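PDB 5KEC: flagellar brake protein YcgR from Klebsiella pneumoniae, which binds the second messenger c-di-GMP and, as the transcriptional activator MrkH, probably turns on type 3 fimbriae genes linked to biofilm formation. Local coordinates for residues I32-T41 with I53-S61. Numbering follows the deposited sequence.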
loop_
_atom_site.group_PDB
_atom_site.type_symbol
_atom_site.label_atom_id
_atom_site.label_comp_id
_atom_site.label_asym_id
_atom_site.label_seq_id
_atom_site.Cartn_x
_atom_site.Cartn_y
_atom_site.Cartn_z
ATOM N N ILE B 32 6.086 1.222 9.490
ATOM C CA ILE B 32 4.929 0.392 9.173
ATOM C C ILE B 32 3.910 1.211 8.398
ATOM O O ILE B 32 3.450 2.247 8.883
ATOM C CB ILE B 32 4.249 -0.103 10.461
ATOM C CG1 ILE B 32 5.302 -0.517 11.495
ATOM C CG2 ILE B 32 3.263 -1.226 10.156
ATOM C CD1 ILE B 32 4.721 -0.896 12.850
ATOM N N PHE B 33 3.561 0.753 7.199
ATOM C CA PHE B 33 2.574 1.443 6.376
ATOM C C PHE B 33 1.250 0.694 6.382
ATOM O O PHE B 33 1.217 -0.523 6.225
ATOM C CB PHE B 33 3.049 1.556 4.923
ATOM C CG PHE B 33 4.324 2.317 4.754
ATOM C CD1 PHE B 33 4.318 3.701 4.690
ATOM C CD2 PHE B 33 5.534 1.650 4.640
ATOM C CE1 PHE B 33 5.497 4.405 4.526
ATOM C CE2 PHE B 33 6.717 2.353 4.476
ATOM C CZ PHE B 33 6.696 3.730 4.420
ATOM N N PHE B 34 0.159 1.424 6.572
ATOM C CA PHE B 34 -1.169 0.874 6.317
ATOM C C PHE B 34 -2.117 1.981 5.900
ATOM O O PHE B 34 -2.241 2.994 6.589
ATOM C CB PHE B 34 -1.716 0.101 7.523
ATOM C CG PHE B 34 -1.422 0.743 8.846
ATOM C CD1 PHE B 34 -2.373 1.518 9.484
ATOM C CD2 PHE B 34 -0.196 0.562 9.458
ATOM C CE1 PHE B 34 -2.105 2.104 10.699
ATOM C CE2 PHE B 34 0.077 1.146 10.675
ATOM C CZ PHE B 34 -0.880 1.918 11.296
ATOM N N ASN B 35 -2.760 1.790 4.754
ATOM C CA ASN B 35 -3.706 2.766 4.236
ATOM C C ASN B 35 -3.067 4.144 4.050
ATOM O O ASN B 35 -2.210 4.334 3.191
ATOM C CB ASN B 35 -4.919 2.854 5.165
ATOM C CG ASN B 35 -5.517 1.488 5.476
ATOM O OD1 ASN B 35 -5.526 0.596 4.626
ATOM N ND2 ASN B 35 -6.016 1.320 6.698
ATOM N N ASN B 36 -3.485 5.095 4.879
ATOM C CA ASN B 36 -3.031 6.475 4.784
ATOM C C ASN B 36 -1.833 6.736 5.684
ATOM O O ASN B 36 -1.148 7.758 5.562
ATOM C CB ASN B 36 -4.166 7.397 5.223
ATOM C CG ASN B 36 -4.434 8.495 4.232
ATOM O OD1 ASN B 36 -4.191 8.334 3.035
ATOM N ND2 ASN B 36 -4.940 9.627 4.719
ATOM N N THR B 37 -1.592 5.798 6.589
ATOM C CA THR B 37 -0.770 6.057 7.758
ATOM C C THR B 37 0.590 5.379 7.721
ATOM O O THR B 37 0.762 4.313 7.138
ATOM C CB THR B 37 -1.512 5.613 9.034
ATOM O OG1 THR B 37 -2.798 6.244 9.079
ATOM C CG2 THR B 37 -0.721 5.978 10.285
ATOM N N SER B 38 1.554 6.023 8.364
ATOM C CA SER B 38 2.883 5.470 8.540
ATOM C C SER B 38 3.320 5.770 9.958
ATOM O O SER B 38 3.222 6.908 10.417
ATOM C CB SER B 38 3.856 6.101 7.547
ATOM O OG SER B 38 5.193 5.933 7.969
ATOM N N ILE B 39 3.779 4.750 10.670
ATOM C CA ILE B 39 4.330 4.987 11.995
ATOM C C ILE B 39 5.761 4.473 12.076
ATOM O O ILE B 39 6.133 3.522 11.393
ATOM C CB ILE B 39 3.465 4.363 13.111
ATOM C CG1 ILE B 39 3.786 2.881 13.282
ATOM C CG2 ILE B 39 1.982 4.567 12.820
ATOM C CD1 ILE B 39 2.949 2.208 14.339
ATOM N N ILE B 40 6.569 5.132 12.895
ATOM C CA ILE B 40 7.924 4.679 13.139
ATOM C C ILE B 40 7.996 4.172 14.564
ATOM O O ILE B 40 7.504 4.824 15.491
ATOM C CB ILE B 40 8.940 5.818 12.989
ATOM C CG1 ILE B 40 8.855 6.440 11.596
ATOM C CG2 ILE B 40 10.353 5.313 13.273
ATOM C CD1 ILE B 40 9.361 5.549 10.499
ATOM N N THR B 41 8.609 3.007 14.735
ATOM C CA THR B 41 8.820 2.444 16.052
ATOM C C THR B 41 10.068 1.568 16.009
ATOM O O THR B 41 10.908 1.727 15.123
ATOM C CB THR B 41 7.579 1.646 16.514
ATOM O OG1 THR B 41 7.754 1.210 17.868
ATOM C CG2 THR B 41 7.340 0.440 15.602
ATOM N N ILE B 53 6.064 -5.821 17.168
ATOM C CA ILE B 53 6.118 -4.385 17.368
ATOM C C ILE B 53 4.977 -4.020 18.306
ATOM O O ILE B 53 4.042 -4.801 18.486
ATOM C CB ILE B 53 6.000 -3.617 16.042
ATOM C CG1 ILE B 53 4.701 -3.976 15.327
ATOM C CG2 ILE B 53 7.214 -3.892 15.145
ATOM C CD1 ILE B 53 3.580 -2.998 15.587
ATOM N N GLN B 54 5.061 -2.841 18.914
ATOM C CA GLN B 54 4.039 -2.387 19.844
ATOM C C GLN B 54 3.586 -0.994 19.471
ATOM O O GLN B 54 4.402 -0.129 19.139
ATOM C CB GLN B 54 4.570 -2.408 21.284
ATOM C CG GLN B 54 4.918 -3.810 21.799
ATOM C CD GLN B 54 5.738 -3.772 23.078
ATOM O OE1 GLN B 54 5.708 -2.790 23.814
ATOM N NE2 GLN B 54 6.491 -4.835 23.337
ATOM N N THR B 55 2.278 -0.777 19.524
ATOM C CA THR B 55 1.703 0.501 19.152
ATOM C C THR B 55 0.254 0.575 19.611
ATOM O O THR B 55 -0.417 -0.445 19.732
ATOM C CB THR B 55 1.760 0.707 17.626
ATOM O OG1 THR B 55 1.091 1.924 17.278
ATOM C CG2 THR B 55 1.087 -0.450 16.911
ATOM N N HIS B 56 -0.228 1.781 19.876
ATOM C CA HIS B 56 -1.625 1.952 20.256
ATOM C C HIS B 56 -2.544 1.944 19.036
ATOM O O HIS B 56 -3.755 1.789 19.169
ATOM C CB HIS B 56 -1.819 3.233 21.075
ATOM C CG HIS B 56 -1.392 3.104 22.505
ATOM N ND1 HIS B 56 -0.102 3.349 22.924
ATOM C CD2 HIS B 56 -2.084 2.748 23.614
ATOM C CE1 HIS B 56 -0.018 3.154 24.228
ATOM N NE2 HIS B 56 -1.209 2.789 24.671
ATOM N N ARG B 57 -1.963 2.100 17.850
ATOM C CA ARG B 57 -2.748 2.169 16.620
ATOM C C ARG B 57 -3.363 0.818 16.250
ATOM O O ARG B 57 -2.825 -0.241 16.587
ATOM C CB ARG B 57 -1.886 2.672 15.460
ATOM C CG ARG B 57 -0.828 3.684 15.859
ATOM C CD ARG B 57 -1.427 5.026 16.223
ATOM N NE ARG B 57 -1.983 5.708 15.060
ATOM C CZ ARG B 57 -2.107 7.027 14.959
ATOM N NH1 ARG B 57 -1.706 7.812 15.950
ATOM N NH2 ARG B 57 -2.625 7.561 13.862
ATOM N N LYS B 58 -4.496 0.861 15.558
ATOM C CA LYS B 58 -5.103 -0.352 15.023
ATOM C C LYS B 58 -4.542 -0.608 13.630
ATOM O O LYS B 58 -4.528 0.285 12.781
ATOM C CB LYS B 58 -6.631 -0.227 14.954
ATOM C CG LYS B 58 -7.355 -0.294 16.299
ATOM C CD LYS B 58 -7.203 0.995 17.094
ATOM C CE LYS B 58 -8.368 1.187 18.060
ATOM N NZ LYS B 58 -8.555 0.016 18.965
ATOM N N ILE B 59 -4.070 -1.827 13.405
ATOM C CA ILE B 59 -3.505 -2.201 12.118
ATOM C C ILE B 59 -4.325 -3.335 11.522
ATOM O O ILE B 59 -4.533 -4.356 12.176
ATOM C CB ILE B 59 -2.042 -2.652 12.264
ATOM C CG1 ILE B 59 -1.224 -1.578 12.981
ATOM C CG2 ILE B 59 -1.432 -2.971 10.905
ATOM C CD1 ILE B 59 0.149 -2.051 13.416
ATOM N N PRO B 60 -4.788 -3.159 10.274
ATOM C CA PRO B 60 -5.613 -4.170 9.601
ATOM C C PRO B 60 -4.984 -5.558 9.660
ATOM O O PRO B 60 -3.768 -5.696 9.511
ATOM C CB PRO B 60 -5.672 -3.672 8.148
ATOM C CG PRO B 60 -4.583 -2.641 8.028
ATOM C CD PRO B 60 -4.474 -2.027 9.388
ATOM N N SER B 61 -5.812 -6.575 9.879
ATOM C CA SER B 61 -5.331 -7.948 9.960
ATOM C C SER B 61 -5.693 -8.732 8.701
ATOM O O SER B 61 -6.344 -8.206 7.797
ATOM C CB SER B 61 -5.906 -8.640 11.198
ATOM O OG SER B 61 -5.360 -9.938 11.365
HETATM O O HOH W 1 7.311 -1.214 18.737
#
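The Phe34 ring is the main bump, and the chain at 57-60 bends round it. Ile59 CG1 lies over one face of the Phe34 ring, 4.1 Å from its centroid, in a CH-pi contact. This methylene sits toward the rim, not over the middle. Pro60 crosses nearer the root of the ring, with CD 4.0 Å from Phe34 CB. Lys58 O and Arg57 CB approach the far end obliquely. The ring reaches this hollow because chi1 of 40° sets CG between the backbone N and the carbonyl carbon. Ile32 CG2 meets its edge in plane. Further along, Ile32 and Ile53 meet tip to tip, CD1 to CD1, at 3.6 Å. Ile39 pushes CD1 against Thr55, 3.5 Å from OG1. Thr55 OG1 accepts a hydrogen bond from Arg57 N, which makes an ST turn where the chain enters 57-60. No direct hydrogen bond joins the segments; one water bridges Thr41 OG1 and Gln54 N. In the curled antiparallel sheet of the YcgR-like domain, strand 37-46 pairs with 29-34 through a type II' turn and with 50-55 in a second hairpin. Strand 64-71 flanks 29-34 and touches Ile32, while strand 94-99 flanks 50-55 and packs on Ile53.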